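Local coordinates for Low molecular weight phosphotyrosine protein phosphatase 1 (Drosophila melanogaster, PDB 7CUY), which probably dephosphorylates tyrosine-phosphorylated proteins and also hydrolyses small aryl and acyl phosphates, as a cytoplasmic low molecular weight phosphatase, at residues D90-S93 and E94-R97; R74-D77 and F78-D82; L115-K118 and N119-I122; A147-K150 and E151-K155; R54-S57 and T58-H62. All coordinates share one frame; numbering follows the deposited sequence.

Contact 1 (D90-S93 and E94-R97); sequences DNMS and ELRR
Asp-90 to Ser-93 give their carbonyls, in order, to the amides of Glu-94 to Arg-97, which is the i to i+4 ladder of an alpha helix. Leu-95 N to Asn-91 O measures 2.9 Å, with an N-H...O angle of 166°. Arg-96 N reaches Met-92 O at the same 2.9 Å, and Arg-96 CG makes a van der Waals contact with that oxygen at 3.5 Å.

The charged pairing lies on one side of the helix. Arg-97 grips the Glu-94 carboxylate side-on: NE holds OE2 at 2.7 Å and NH2 holds OE1 at 3.1 Å. Both oxygens are near the guanidinium plane, but both nitrogens stand well out of the carboxylate plane, so the two flat groups are not coplanar. The Glu-94 chain bends at chi2 (-72°), and this turns the carboxylate along the helix to Arg-97.

Apolar contact is slight. Met-92 SD lies 4.4 Å from Leu-95 CD1.

Asn-91 OD1 accepts from the backbone N of Met-87, and its side chain touches Cys-9, the probable nucleophile. Helix 89-98 is the helix of the beta-alpha-beta crossover that joins strands 83-86 and 106-109. Leu-95 packs on Ile-8 of strand 3-9 and on Ile-73.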
loop_
_atom_site.group_PDB
_atom_site.type_symbol
_atom_site.label_atom_id
_atom_site.label_comp_id
_atom_site.label_asym_id
_atom_site.label_seq_id
_atom_site.Cartn_x
_atom_site.Cartn_y
_atom_site.Cartn_z
ATOM N N ASP A 90 -12.322 6.198 0.993
ATOM C CA ASP A 90 -12.136 6.825 2.305
ATOM C C ASP A 90 -10.674 7.212 2.532
ATOM O O ASP A 90 -10.381 8.309 3.023
ATOM C CB ASP A 90 -12.600 5.874 3.417
ATOM C CG ASP A 90 -14.125 5.789 3.554
ATOM O OD1 ASP A 90 -14.852 6.640 2.993
ATOM O OD2 ASP A 90 -14.594 4.855 4.251
ATOM N N ASN A 91 -9.738 6.299 2.222
ATOM C CA ASN A 91 -8.315 6.647 2.211
ATOM C C ASN A 91 -8.057 7.923 1.424
ATOM O O ASN A 91 -7.349 8.827 1.889
ATOM C CB ASN A 91 -7.485 5.518 1.602
ATOM C CG ASN A 91 -7.384 4.322 2.497
ATOM O OD1 ASN A 91 -6.931 3.258 2.074
ATOM N ND2 ASN A 91 -7.809 4.481 3.757
ATOM N N MET A 92 -8.605 7.999 0.202
ATOM C CA MET A 92 -8.312 9.143 -0.654
ATOM C C MET A 92 -8.777 10.446 -0.009
ATOM O O MET A 92 -8.045 11.445 -0.021
ATOM C CB MET A 92 -8.955 8.956 -2.037
ATOM C CG MET A 92 -8.398 7.783 -2.841
ATOM S SD MET A 92 -6.601 7.533 -2.692
ATOM C CE MET A 92 -5.866 8.930 -3.521
ATOM N N SER A 93 -9.982 10.451 0.574
ATOM C CA SER A 93 -10.477 11.644 1.271
ATOM C C SER A 93 -9.536 12.055 2.396
ATOM O O SER A 93 -9.174 13.232 2.521
ATOM C CB SER A 93 -11.883 11.393 1.824
ATOM O OG SER A 93 -12.797 11.065 0.779
ATOM N N GLU A 94 -9.106 11.088 3.213
ATOM C CA GLU A 94 -8.199 11.393 4.318
ATOM C C GLU A 94 -6.877 11.969 3.816
ATOM O O GLU A 94 -6.371 12.950 4.373
ATOM C CB GLU A 94 -7.963 10.139 5.160
ATOM C CG GLU A 94 -9.138 9.751 6.057
ATOM C CD GLU A 94 -9.312 10.702 7.255
ATOM O OE1 GLU A 94 -9.052 10.291 8.415
ATOM O OE2 GLU A 94 -9.714 11.864 7.041
ATOM N N LEU A 95 -6.294 11.372 2.769
ATOM C CA LEU A 95 -5.030 11.891 2.251
ATOM C C LEU A 95 -5.189 13.313 1.720
ATOM O O LEU A 95 -4.319 14.172 1.941
ATOM C CB LEU A 95 -4.485 10.968 1.150
ATOM C CG LEU A 95 -3.955 9.612 1.615
ATOM C CD1 LEU A 95 -3.769 8.651 0.464
ATOM C CD2 LEU A 95 -2.659 9.799 2.371
ATOM N N ARG A 96 -6.286 13.571 0.993
ATOM C CA ARG A 96 -6.551 14.917 0.496
ATOM C C ARG A 96 -6.569 15.923 1.639
ATOM O O ARG A 96 -5.968 17.000 1.539
ATOM C CB ARG A 96 -7.880 14.959 -0.262
ATOM C CG ARG A 96 -7.833 14.514 -1.724
ATOM C CD ARG A 96 -9.105 14.956 -2.497
ATOM N NE ARG A 96 -10.317 14.460 -1.849
ATOM C CZ ARG A 96 -11.085 15.206 -1.063
ATOM N NH1 ARG A 96 -10.763 16.484 -0.856
ATOM N NH2 ARG A 96 -12.160 14.674 -0.481
ATOM N N ARG A 97 -7.244 15.598 2.740
ATOM C CA ARG A 97 -7.305 16.587 3.810
ATOM C C ARG A 97 -5.959 16.739 4.512
ATOM O O ARG A 97 -5.634 17.835 4.975
ATOM C CB ARG A 97 -8.407 16.240 4.817
ATOM C CG ARG A 97 -7.927 15.576 6.080
ATOM C CD ARG A 97 -8.991 15.506 7.181
ATOM N NE ARG A 97 -8.810 14.251 7.912
ATOM C CZ ARG A 97 -7.922 14.074 8.890
ATOM N NH1 ARG A 97 -7.150 15.078 9.279
ATOM N NH2 ARG A 97 -7.804 12.889 9.486
#

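Contact 2 (R74-D77 and F78-D82); sequences RKQD and FSEFD
Asp-77 and Phe-81 run alongside each other, one helical turn apart. Asp-77 OD1 meets the ring of Phe-81 at its edge, 3.4 Å from CE1, with carboxylate and ring planes 66° apart. The backbone joins the same two residues, Phe-81 N to Asp-77 O at 3.0 Å and 166°. Gln-76 O takes two amides: Glu-80 N in the carbonyl plane and Ser-79 N from well above it, each at 3.0 Å. Phe-78 N bonds Lys-75 O at 3.1 Å, and the edge of the Phe-78 ring comes near that same oxygen.

The turn that opens the short helix 77-80 is closed by a side chain. Asp-77 CG stands beside its own backbone N (chi1 -73°), which carries OD2 back to Arg-74 N at 2.8 Å, in a nearly straight bond. Asp-77 N in turn donates to Arg-74 O, so the two residues are tied twice.

Further out, Asp-77 OD2 forms a salt bridge with Arg-71 NH1. With an alanine in place of Asp-77, Arg-74 N and the Arg-71 guanidinium would probably lose their shared acceptor, and the turn would be freer to move. The Phe-81 ring packs on Lys-4 and Leu-6 of strand 3-9. The Phe-78 ring packs on Leu-95 and Leu-98 of helix 89-98.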
loop_
_atom_site.group_PDB
_atom_site.type_symbol
_atom_site.label_atom_id
_atom_site.label_comp_id
_atom_site.label_asym_id
_atom_site.label_seq_id
_atom_site.Cartn_x
_atom_site.Cartn_y
_atom_site.Cartn_z
ATOM N N ARG A 74 2.709 11.040 8.569
ATOM C CA ARG A 74 3.007 12.377 9.058
ATOM C C ARG A 74 3.031 13.354 7.888
ATOM O O ARG A 74 3.128 12.966 6.720
ATOM C CB ARG A 74 4.338 12.404 9.825
ATOM C CG ARG A 74 5.410 11.561 9.201
ATOM C CD ARG A 74 6.720 11.644 9.975
ATOM N NE ARG A 74 7.601 10.525 9.644
ATOM C CZ ARG A 74 7.751 9.447 10.411
ATOM N NH1 ARG A 74 7.088 9.351 11.558
ATOM N NH2 ARG A 74 8.558 8.462 10.035
ATOM N N LYS A 75 2.921 14.641 8.209
ATOM C CA LYS A 75 2.884 15.652 7.159
ATOM C C LYS A 75 4.178 15.694 6.353
ATOM O O LYS A 75 4.142 16.005 5.160
ATOM C CB LYS A 75 2.598 17.023 7.769
ATOM C CG LYS A 75 1.361 17.060 8.643
ATOM C CD LYS A 75 0.124 17.287 7.808
ATOM C CE LYS A 75 -0.935 18.034 8.589
ATOM N NZ LYS A 75 -1.306 19.327 7.921
ATOM N N GLN A 76 5.330 15.391 6.967
ATOM C CA GLN A 76 6.555 15.429 6.177
ATOM C C GLN A 76 6.594 14.314 5.135
ATOM O O GLN A 76 7.384 14.402 4.186
ATOM C CB GLN A 76 7.796 15.354 7.063
ATOM C CG GLN A 76 8.258 13.943 7.397
ATOM C CD GLN A 76 9.705 13.893 7.849
ATOM O OE1 GLN A 76 9.995 13.768 9.048
ATOM N NE2 GLN A 76 10.628 13.976 6.886
ATOM N N ASP A 77 5.755 13.278 5.288
ATOM C CA ASP A 77 5.623 12.264 4.248
ATOM C C ASP A 77 5.260 12.900 2.918
ATOM O O ASP A 77 5.763 12.489 1.871
ATOM C CB ASP A 77 4.564 11.233 4.626
ATOM C CG ASP A 77 5.013 10.294 5.725
ATOM O OD1 ASP A 77 6.223 9.986 5.821
ATOM O OD2 ASP A 77 4.145 9.857 6.506
ATOM N N PHE A 78 4.398 13.918 2.933
ATOM C CA PHE A 78 3.979 14.495 1.660
ATOM C C PHE A 78 5.099 15.267 0.977
ATOM O O PHE A 78 4.963 15.591 -0.205
ATOM C CB PHE A 78 2.757 15.393 1.849
ATOM C CG PHE A 78 1.543 14.657 2.338
ATOM C CD1 PHE A 78 0.615 14.142 1.441
ATOM C CD2 PHE A 78 1.340 14.466 3.693
ATOM C CE1 PHE A 78 -0.502 13.450 1.890
ATOM C CE2 PHE A 78 0.223 13.784 4.154
ATOM C CZ PHE A 78 -0.698 13.279 3.255
ATOM N N SER A 79 6.195 15.557 1.677
ATOM C CA SER A 79 7.381 16.130 1.049
ATOM C C SER A 79 8.471 15.107 0.766
ATOM O O SER A 79 9.340 15.371 -0.071
ATOM C CB SER A 79 7.986 17.232 1.927
ATOM O OG SER A 79 7.088 18.309 2.113
ATOM N N GLU A 80 8.458 13.956 1.444
ATOM C CA GLU A 80 9.485 12.952 1.203
ATOM C C GLU A 80 9.135 11.995 0.060
ATOM O O GLU A 80 10.025 11.588 -0.701
ATOM C CB GLU A 80 9.755 12.153 2.483
ATOM C CG GLU A 80 10.853 11.082 2.285
ATOM C CD GLU A 80 11.186 10.285 3.554
ATOM O OE1 GLU A 80 11.021 10.831 4.671
ATOM O OE2 GLU A 80 11.637 9.124 3.417
ATOM N N PHE A 81 7.869 11.610 -0.086
ATOM C CA PHE A 81 7.518 10.570 -1.046
ATOM C C PHE A 81 7.029 11.169 -2.359
ATOM O O PHE A 81 6.336 12.189 -2.379
ATOM C CB PHE A 81 6.472 9.617 -0.456
ATOM C CG PHE A 81 7.009 8.804 0.677
ATOM C CD1 PHE A 81 6.961 9.284 1.970
ATOM C CD2 PHE A 81 7.621 7.580 0.439
ATOM C CE1 PHE A 81 7.486 8.541 3.018
ATOM C CE2 PHE A 81 8.156 6.830 1.477
ATOM C CZ PHE A 81 8.090 7.307 2.769
ATOM N N ASP A 82 7.406 10.519 -3.461
ATOM C CA ASP A 82 6.950 10.922 -4.779
ATOM C C ASP A 82 5.534 10.460 -5.050
ATOM O O ASP A 82 4.781 11.153 -5.742
ATOM C CB ASP A 82 7.887 10.353 -5.834
ATOM C CG ASP A 82 9.316 10.737 -5.583
ATOM O OD1 ASP A 82 9.678 11.881 -5.938
ATOM O OD2 ASP A 82 10.057 9.915 -4.995
#

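Contact 3 (L115-K118 and N119-I122); sequences LEKK and NRII
Two successive i to i+3 bonds curl the chain through a short 3-10 turn: Asn-119 N to Glu-116 O at 2.9 Å and Arg-120 N to Lys-117 O at 3.1 Å, both donors well above the carbonyl planes. The Lys-117 and Arg-120 chains extend together. Lys-117 CE sits over one face of the Arg-120 guanidinium, 3.4 Å from NE and offset toward the rim. The ammonium follows, with Lys-117 NZ 3.9 Å from Arg-120 NH2. These are like charges, and the salt bridge from Arg-120 NH1 to Asp-112 OD1 would offset part of the repulsion. Arg-120 CG stands between its backbone N and carbonyl carbon (chi1 77°), which lays CG and CD against Lys-117 O, CG at 3.2 Å.

The turn belongs to the long loop that leads from strand 106-109 to helix 132-153. Further along this loop, Ile-122 O accepts from NH1 of Arg-15, a probable active-site residue.

At the start of the turn, Leu-115 CD1 touches Asn-119 O at 3.5 Å. That oxygen also accepts from Gln-140 NE2, and Leu-115 itself packs on Gln-140 and Val-143 of helix 132-153. Lys-118 NZ forms a salt bridge with Glu-116 OE2 at 3.1 Å.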
loop_
_atom_site.group_PDB
_atom_site.type_symbol
_atom_site.label_atom_id
_atom_site.label_comp_id
_atom_site.label_asym_id
_atom_site.label_seq_id
_atom_site.Cartn_x
_atom_site.Cartn_y
_atom_site.Cartn_z
ATOM N N LEU A 115 -6.224 -3.015 -12.463
ATOM C CA LEU A 115 -7.482 -3.708 -12.242
ATOM C C LEU A 115 -8.576 -3.149 -13.144
ATOM O O LEU A 115 -8.499 -2.024 -13.637
ATOM C CB LEU A 115 -7.890 -3.595 -10.780
ATOM C CG LEU A 115 -6.691 -3.973 -9.909
ATOM C CD1 LEU A 115 -6.863 -3.488 -8.483
ATOM C CD2 LEU A 115 -6.502 -5.488 -9.973
ATOM N N GLU A 116 -9.596 -3.968 -13.374
ATOM C CA GLU A 116 -10.825 -3.465 -13.963
ATOM C C GLU A 116 -11.515 -2.528 -12.986
ATOM O O GLU A 116 -11.281 -2.579 -11.777
ATOM C CB GLU A 116 -11.773 -4.608 -14.304
ATOM C CG GLU A 116 -11.546 -5.287 -15.626
ATOM C CD GLU A 116 -12.308 -6.590 -15.689
ATOM O OE1 GLU A 116 -11.738 -7.628 -15.268
ATOM O OE2 GLU A 116 -13.487 -6.566 -16.117
ATOM N N LYS A 117 -12.390 -1.674 -13.529
ATOM C CA LYS A 117 -13.093 -0.669 -12.733
ATOM C C LYS A 117 -13.757 -1.281 -11.501
ATOM O O LYS A 117 -13.545 -0.820 -10.375
ATOM C CB LYS A 117 -14.137 0.037 -13.606
ATOM C CG LYS A 117 -14.299 1.519 -13.326
ATOM C CD LYS A 117 -12.991 2.273 -13.547
ATOM C CE LYS A 117 -12.851 3.494 -12.610
ATOM N NZ LYS A 117 -14.022 4.434 -12.606
ATOM N N LYS A 118 -14.544 -2.340 -11.704
ATOM C CA LYS A 118 -15.305 -2.978 -10.631
ATOM C C LYS A 118 -14.410 -3.594 -9.560
ATOM O O LYS A 118 -14.884 -3.859 -8.446
ATOM C CB LYS A 118 -16.233 -4.074 -11.182
ATOM C CG LYS A 118 -16.726 -3.930 -12.579
ATOM C CD LYS A 118 -15.772 -4.326 -13.647
ATOM C CE LYS A 118 -16.242 -3.985 -14.913
ATOM N NZ LYS A 118 -15.324 -4.122 -16.019
ATOM N N ASN A 119 -13.132 -3.835 -9.856
ATOM C CA ASN A 119 -12.243 -4.474 -8.892
ATOM C C ASN A 119 -11.226 -3.501 -8.323
ATOM O O ASN A 119 -10.213 -3.926 -7.748
ATOM C CB ASN A 119 -11.514 -5.666 -9.516
ATOM C CG ASN A 119 -12.448 -6.810 -9.886
ATOM O OD1 ASN A 119 -12.011 -7.807 -10.471
ATOM N ND2 ASN A 119 -13.743 -6.655 -9.594
ATOM N N ARG A 120 -11.468 -2.202 -8.465
ATOM C CA ARG A 120 -10.414 -1.244 -8.163
ATOM C C ARG A 120 -10.335 -0.885 -6.687
ATOM O O ARG A 120 -9.280 -0.429 -6.240
ATOM C CB ARG A 120 -10.591 0.016 -8.991
ATOM C CG ARG A 120 -11.673 0.945 -8.510
ATOM C CD ARG A 120 -11.850 1.995 -9.551
ATOM N NE ARG A 120 -12.849 2.991 -9.208
ATOM C CZ ARG A 120 -12.590 4.291 -9.140
ATOM N NH1 ARG A 120 -11.357 4.727 -9.384
ATOM N NH2 ARG A 120 -13.560 5.151 -8.842
ATOM N N ILE A 121 -11.408 -1.088 -5.928
ATOM C CA ILE A 121 -11.390 -0.824 -4.494
ATOM C C ILE A 121 -10.741 -2.009 -3.790
ATOM O O ILE A 121 -11.143 -3.164 -3.983
ATOM C CB ILE A 121 -12.807 -0.565 -3.959
ATOM C CG1 ILE A 121 -13.457 0.598 -4.712
ATOM C CG2 ILE A 121 -12.789 -0.293 -2.455
ATOM C CD1 ILE A 121 -12.910 1.957 -4.368
ATOM N N ILE A 122 -9.706 -1.739 -3.006
ATOM C CA ILE A 122 -9.125 -2.772 -2.159
ATOM C C ILE A 122 -9.792 -2.643 -0.797
ATOM O O ILE A 122 -9.503 -1.725 -0.020
ATOM C CB ILE A 122 -7.600 -2.679 -2.089
ATOM C CG1 ILE A 122 -7.014 -3.003 -3.481
ATOM C CG2 ILE A 122 -7.099 -3.645 -1.049
ATOM C CD1 ILE A 122 -5.640 -2.373 -3.785
#

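Contact 4 (A147-K150 and E151-K155); sequences AFMK and ERLQK
The last turn of the C-terminal helix 132-153 widens into a pi-type turn, and Phe-148 and Met-149 touch Arg-152, Leu-153 and Gln-154 across it. Glu-151 N still bonds Ala-147 O in the alpha pattern, and Arg-152 N bonds Phe-148 O at 2.8 Å. Then the spacing grows: Gln-154 N takes Met-149 O, five residues back, at 2.8 Å, while the bonds of Leu-153 N to Phe-148 O and Met-149 O are weak.

The Phe-148 ring meets two side chains of the next turn at different rim atoms. Its CE1 is 3.6 Å from Leu-153 CG, and its CE2 is 3.6 Å from Arg-152 CB. Phe-148 CG is anti to the backbone N (chi1 172°), and this swings the ring along the helix to them. Phe-85, Tyr-83 and Phe-113 meet the ring edge-to-face. Replacing Phe-148 by an alanine is likely to open a gap among these aromatics and strip Leu-153 and the Arg-152 chain of their common packing surface.

Gln-154 OE1 lies 3.6 Å from Met-149 CE. The ring thus packs on apolar Leu-153 and on the aliphatic part of Arg-152, whose charge is paired with Glu-106, while one water, donating to Gln-154 OE1 and accepting from Lys-150 NZ, joins two polar ends.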
loop_
_atom_site.group_PDB
_atom_site.type_symbol
_atom_site.label_atom_id
_atom_site.label_comp_id
_atom_site.label_asym_id
_atom_site.label_seq_id
_atom_site.Cartn_x
_atom_site.Cartn_y
_atom_site.Cartn_z
ATOM N N ALA A 147 1.325 -2.947 -12.822
ATOM C CA ALA A 147 0.880 -1.977 -13.819
ATOM C C ALA A 147 1.422 -0.584 -13.513
ATOM O O ALA A 147 1.934 0.100 -14.407
ATOM C CB ALA A 147 -0.647 -1.960 -13.899
ATOM N N PHE A 148 1.330 -0.150 -12.248
ATOM C CA PHE A 148 1.938 1.122 -11.856
ATOM C C PHE A 148 3.432 1.147 -12.161
ATOM O O PHE A 148 3.951 2.117 -12.729
ATOM C CB PHE A 148 1.733 1.386 -10.365
ATOM C CG PHE A 148 2.505 2.579 -9.862
ATOM C CD1 PHE A 148 3.652 2.417 -9.116
ATOM C CD2 PHE A 148 2.081 3.863 -10.160
ATOM C CE1 PHE A 148 4.378 3.516 -8.654
ATOM C CE2 PHE A 148 2.787 4.964 -9.709
ATOM C CZ PHE A 148 3.947 4.786 -8.952
ATOM N N MET A 149 4.151 0.107 -11.734
ATOM C CA MET A 149 5.588 0.047 -11.991
ATOM C C MET A 149 5.883 0.160 -13.477
ATOM O O MET A 149 6.755 0.936 -13.898
ATOM C CB MET A 149 6.170 -1.255 -11.451
ATOM C CG MET A 149 7.631 -1.433 -11.813
ATOM S SD MET A 149 8.269 -2.997 -11.218
ATOM C CE MET A 149 7.543 -4.091 -12.466
ATOM N N LYS A 150 5.161 -0.606 -14.292
ATOM C CA LYS A 150 5.434 -0.587 -15.727
ATOM C C LYS A 150 5.132 0.779 -16.334
ATOM O O LYS A 150 5.954 1.328 -17.081
ATOM C CB LYS A 150 4.645 -1.698 -16.421
ATOM C CG LYS A 150 5.418 -3.006 -16.505
ATOM C CD LYS A 150 4.506 -4.180 -16.774
ATOM C CE LYS A 150 5.236 -5.279 -17.499
ATOM N NZ LYS A 150 6.279 -5.884 -16.663
ATOM N N GLU A 151 3.968 1.360 -16.019
ATOM C CA GLU A 151 3.593 2.639 -16.625
ATOM C C GLU A 151 4.429 3.787 -16.082
ATOM O O GLU A 151 5.093 4.500 -16.840
ATOM C CB GLU A 151 2.119 2.944 -16.378
ATOM C CG GLU A 151 1.172 2.005 -17.033
ATOM C CD GLU A 151 -0.237 2.253 -16.559
ATOM O OE1 GLU A 151 -0.613 3.450 -16.444
ATOM O OE2 GLU A 151 -0.941 1.259 -16.272
ATOM N N ARG A 152 4.374 4.011 -14.772
ATOM C CA ARG A 152 4.934 5.236 -14.209
ATOM C C ARG A 152 6.388 5.099 -13.823
ATOM O O ARG A 152 7.146 6.058 -13.950
ATOM C CB ARG A 152 4.155 5.670 -12.971
ATOM C CG ARG A 152 2.712 5.928 -13.247
ATOM C CD ARG A 152 2.527 7.168 -14.127
ATOM N NE ARG A 152 1.115 7.531 -14.130
ATOM C CZ ARG A 152 0.562 8.377 -13.264
ATOM N NH1 ARG A 152 1.306 8.979 -12.342
ATOM N NH2 ARG A 152 -0.739 8.618 -13.329
ATOM N N LEU A 153 6.794 3.949 -13.311
ATOM C CA LEU A 153 8.161 3.846 -12.825
ATOM C C LEU A 153 9.134 3.471 -13.937
ATOM O O LEU A 153 10.267 3.963 -13.956
ATOM C CB LEU A 153 8.232 2.835 -11.685
ATOM C CG LEU A 153 7.519 3.182 -10.365
ATOM C CD1 LEU A 153 7.881 2.175 -9.273
ATOM C CD2 LEU A 153 7.803 4.608 -9.889
ATOM N N GLN A 154 8.711 2.617 -14.870
ATOM C CA GLN A 154 9.547 2.200 -15.986
ATOM C C GLN A 154 9.207 2.911 -17.282
ATOM O O GLN A 154 9.929 2.741 -18.273
ATOM C CB GLN A 154 9.424 0.695 -16.207
ATOM C CG GLN A 154 9.916 -0.098 -15.041
ATOM C CD GLN A 154 10.063 -1.553 -15.366
ATOM O OE1 GLN A 154 9.139 -2.335 -15.139
ATOM N NE2 GLN A 154 11.226 -1.939 -15.910
ATOM N N LYS A 155 8.134 3.696 -17.292
ATOM C CA LYS A 155 7.697 4.435 -18.471
ATOM C C LYS A 155 7.255 3.458 -19.559
ATOM O O LYS A 155 7.487 3.700 -20.735
ATOM C CB LYS A 155 8.813 5.361 -18.973
ATOM C CG LYS A 155 9.483 6.183 -17.867
ATOM C CD LYS A 155 8.607 7.355 -17.475
ATOM C CE LYS A 155 8.640 7.639 -15.984
ATOM N NZ LYS A 155 9.968 8.087 -15.483
HETATM O O HOH W 1 8.591 -4.666 -15.906
#

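Contact 5 (R54-S57 and T58-H62); sequences RAIS and TLQKH
Arg-54 O is gripped twice by Thr-58, once by OG1 at 2.8 Å and once by N at 3.0 Å, the two donors coming from opposite faces of the carbonyl plane. This is the familiar helix motif in which a threonine hydroxyl returns to the carbonyl four residues back, here in helix 53-61. Thr-58 OG1 stands beside its own backbone N (chi1 -66°), and that puts it over the preceding turn. The Arg-54 guanidinium forms a salt bridge with Asp-52 and donates to the carbonyls of Tyr-126, Glu-128 and Gly-130, so it ties the helix to the loop that also carries Asp-124, the probable proton donor.

Ala-55 O takes Leu-59 N at 3.1 Å, and Leu-59 CG lies 3.5 Å from the same oxygen. The methyl of Ala-55 packs on Phe-134 of helix 132-153, as does Thr-58.

Ile-56 O accepts from Gln-60 N at 3.0 Å, in an almost straight bond of 179°. Gln-60 CG folds over that oxygen at 3.3 Å.

Ser-57 sends OG back to Pro-53 O, a second hydroxyl bonded to the carbonyl four residues earlier. At its carbonyl end, Ser-57 O receives Lys-61 N at 2.9 Å.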
loop_
_atom_site.group_PDB
_atom_site.type_symbol
_atom_site.label_atom_id
_atom_site.label_comp_id
_atom_site.label_asym_id
_atom_site.label_seq_id
_atom_site.Cartn_x
_atom_site.Cartn_y
_atom_site.Cartn_z
ATOM N N ARG A 54 -3.224 -12.456 9.788
ATOM C CA ARG A 54 -3.740 -12.965 8.519
ATOM C C ARG A 54 -3.025 -12.329 7.338
ATOM O O ARG A 54 -2.892 -12.961 6.281
ATOM C CB ARG A 54 -5.244 -12.730 8.424
ATOM C CG ARG A 54 -6.031 -13.353 9.571
ATOM C CD ARG A 54 -7.468 -12.868 9.591
ATOM N NE ARG A 54 -7.575 -11.502 10.106
ATOM C CZ ARG A 54 -8.722 -10.851 10.262
ATOM N NH1 ARG A 54 -9.874 -11.437 9.941
ATOM N NH2 ARG A 54 -8.720 -9.615 10.738
ATOM N N ALA A 55 -2.563 -11.085 7.489
ATOM C CA ALA A 55 -1.731 -10.499 6.442
ATOM C C ALA A 55 -0.380 -11.205 6.369
ATOM O O ALA A 55 0.105 -11.538 5.280
ATOM C CB ALA A 55 -1.545 -9.004 6.688
ATOM N N ILE A 56 0.240 -11.449 7.525
ATOM C CA ILE A 56 1.520 -12.158 7.540
ATOM C C ILE A 56 1.367 -13.540 6.913
ATOM O O ILE A 56 2.143 -13.937 6.034
ATOM C CB ILE A 56 2.071 -12.226 8.974
ATOM C CG1 ILE A 56 2.436 -10.820 9.439
ATOM C CG2 ILE A 56 3.262 -13.151 9.042
ATOM C CD1 ILE A 56 2.624 -10.687 10.933
ATOM N N SER A 57 0.332 -14.273 7.313
ATOM C CA SER A 57 0.177 -15.625 6.801
ATOM C C SER A 57 -0.121 -15.623 5.313
ATOM O O SER A 57 0.348 -16.509 4.582
ATOM C CB SER A 57 -0.910 -16.356 7.579
ATOM O OG SER A 57 -0.513 -16.456 8.942
ATOM N N THR A 58 -0.891 -14.634 4.835
ATOM C CA THR A 58 -1.163 -14.558 3.401
ATOM C C THR A 58 0.122 -14.362 2.608
ATOM O O THR A 58 0.312 -14.987 1.559
ATOM C CB THR A 58 -2.140 -13.422 3.095
ATOM O OG1 THR A 58 -3.412 -13.718 3.673
ATOM C CG2 THR A 58 -2.294 -13.260 1.605
ATOM N N LEU A 59 1.011 -13.485 3.082
ATOM C CA LEU A 59 2.262 -13.268 2.362
ATOM C C LEU A 59 3.125 -14.535 2.369
ATOM O O LEU A 59 3.649 -14.935 1.323
ATOM C CB LEU A 59 3.015 -12.074 2.962
ATOM C CG LEU A 59 2.328 -10.727 2.702
ATOM C CD1 LEU A 59 2.915 -9.572 3.555
ATOM C CD2 LEU A 59 2.363 -10.391 1.202
ATOM N N GLN A 60 3.253 -15.184 3.540
ATOM C CA GLN A 60 3.928 -16.480 3.651
ATOM C C GLN A 60 3.414 -17.482 2.628
ATOM O O GLN A 60 4.200 -18.149 1.949
ATOM C CB GLN A 60 3.736 -17.053 5.050
ATOM C CG GLN A 60 4.454 -16.328 6.153
ATOM C CD GLN A 60 4.688 -17.229 7.346
ATOM O OE1 GLN A 60 3.752 -17.850 7.855
ATOM N NE2 GLN A 60 5.942 -17.312 7.798
ATOM N N LYS A 61 2.089 -17.614 2.519
ATOM C CA LYS A 61 1.494 -18.492 1.517
ATOM C C LYS A 61 2.111 -18.266 0.147
ATOM O O LYS A 61 2.229 -19.205 -0.651
ATOM C CB LYS A 61 -0.016 -18.262 1.464
ATOM C CG LYS A 61 -0.756 -19.004 0.369
ATOM C CD LYS A 61 -2.119 -18.348 0.090
ATOM C CE LYS A 61 -3.074 -19.268 -0.686
ATOM N NZ LYS A 61 -3.564 -20.425 0.126
ATOM N N HIS A 62 2.533 -17.034 -0.136
ATOM C CA HIS A 62 3.116 -16.689 -1.422
ATOM C C HIS A 62 4.612 -16.468 -1.325
ATOM O O HIS A 62 5.199 -15.831 -2.205
ATOM C CB HIS A 62 2.420 -15.459 -2.001
ATOM C CG HIS A 62 0.964 -15.672 -2.258
ATOM N ND1 HIS A 62 0.485 -16.153 -3.456
ATOM C CD2 HIS A 62 -0.120 -15.467 -1.475
ATOM C CE1 HIS A 62 -0.831 -16.243 -3.400
ATOM N NE2 HIS A 62 -1.223 -15.837 -2.206
#

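Along the chain the order is contact 5, contact 2, contact 1, contact 3, contact 4. Contacts 5, 2, 1 and 4 lie on helices 53-61, 77-80, 89-98 and 132-153; contact 3 lies in the loop between strand 106-109 and helix 132-153. Contacts 1 and 2 touch, with Leu-95 O 3.9 Å from Phe-78 CE1, and their centres are 14 Å apart. Contact 5 lies across the centre of the chain from both, its centre about 28 Å from that of contact 2. Contact 4 ends helix 132-153, and an earlier part of that helix packs against contacts 3 and 5. Contacts 1, 3 and 5 lie nearer the probable catalytic residues; contacts 2 and 4 lie away from them.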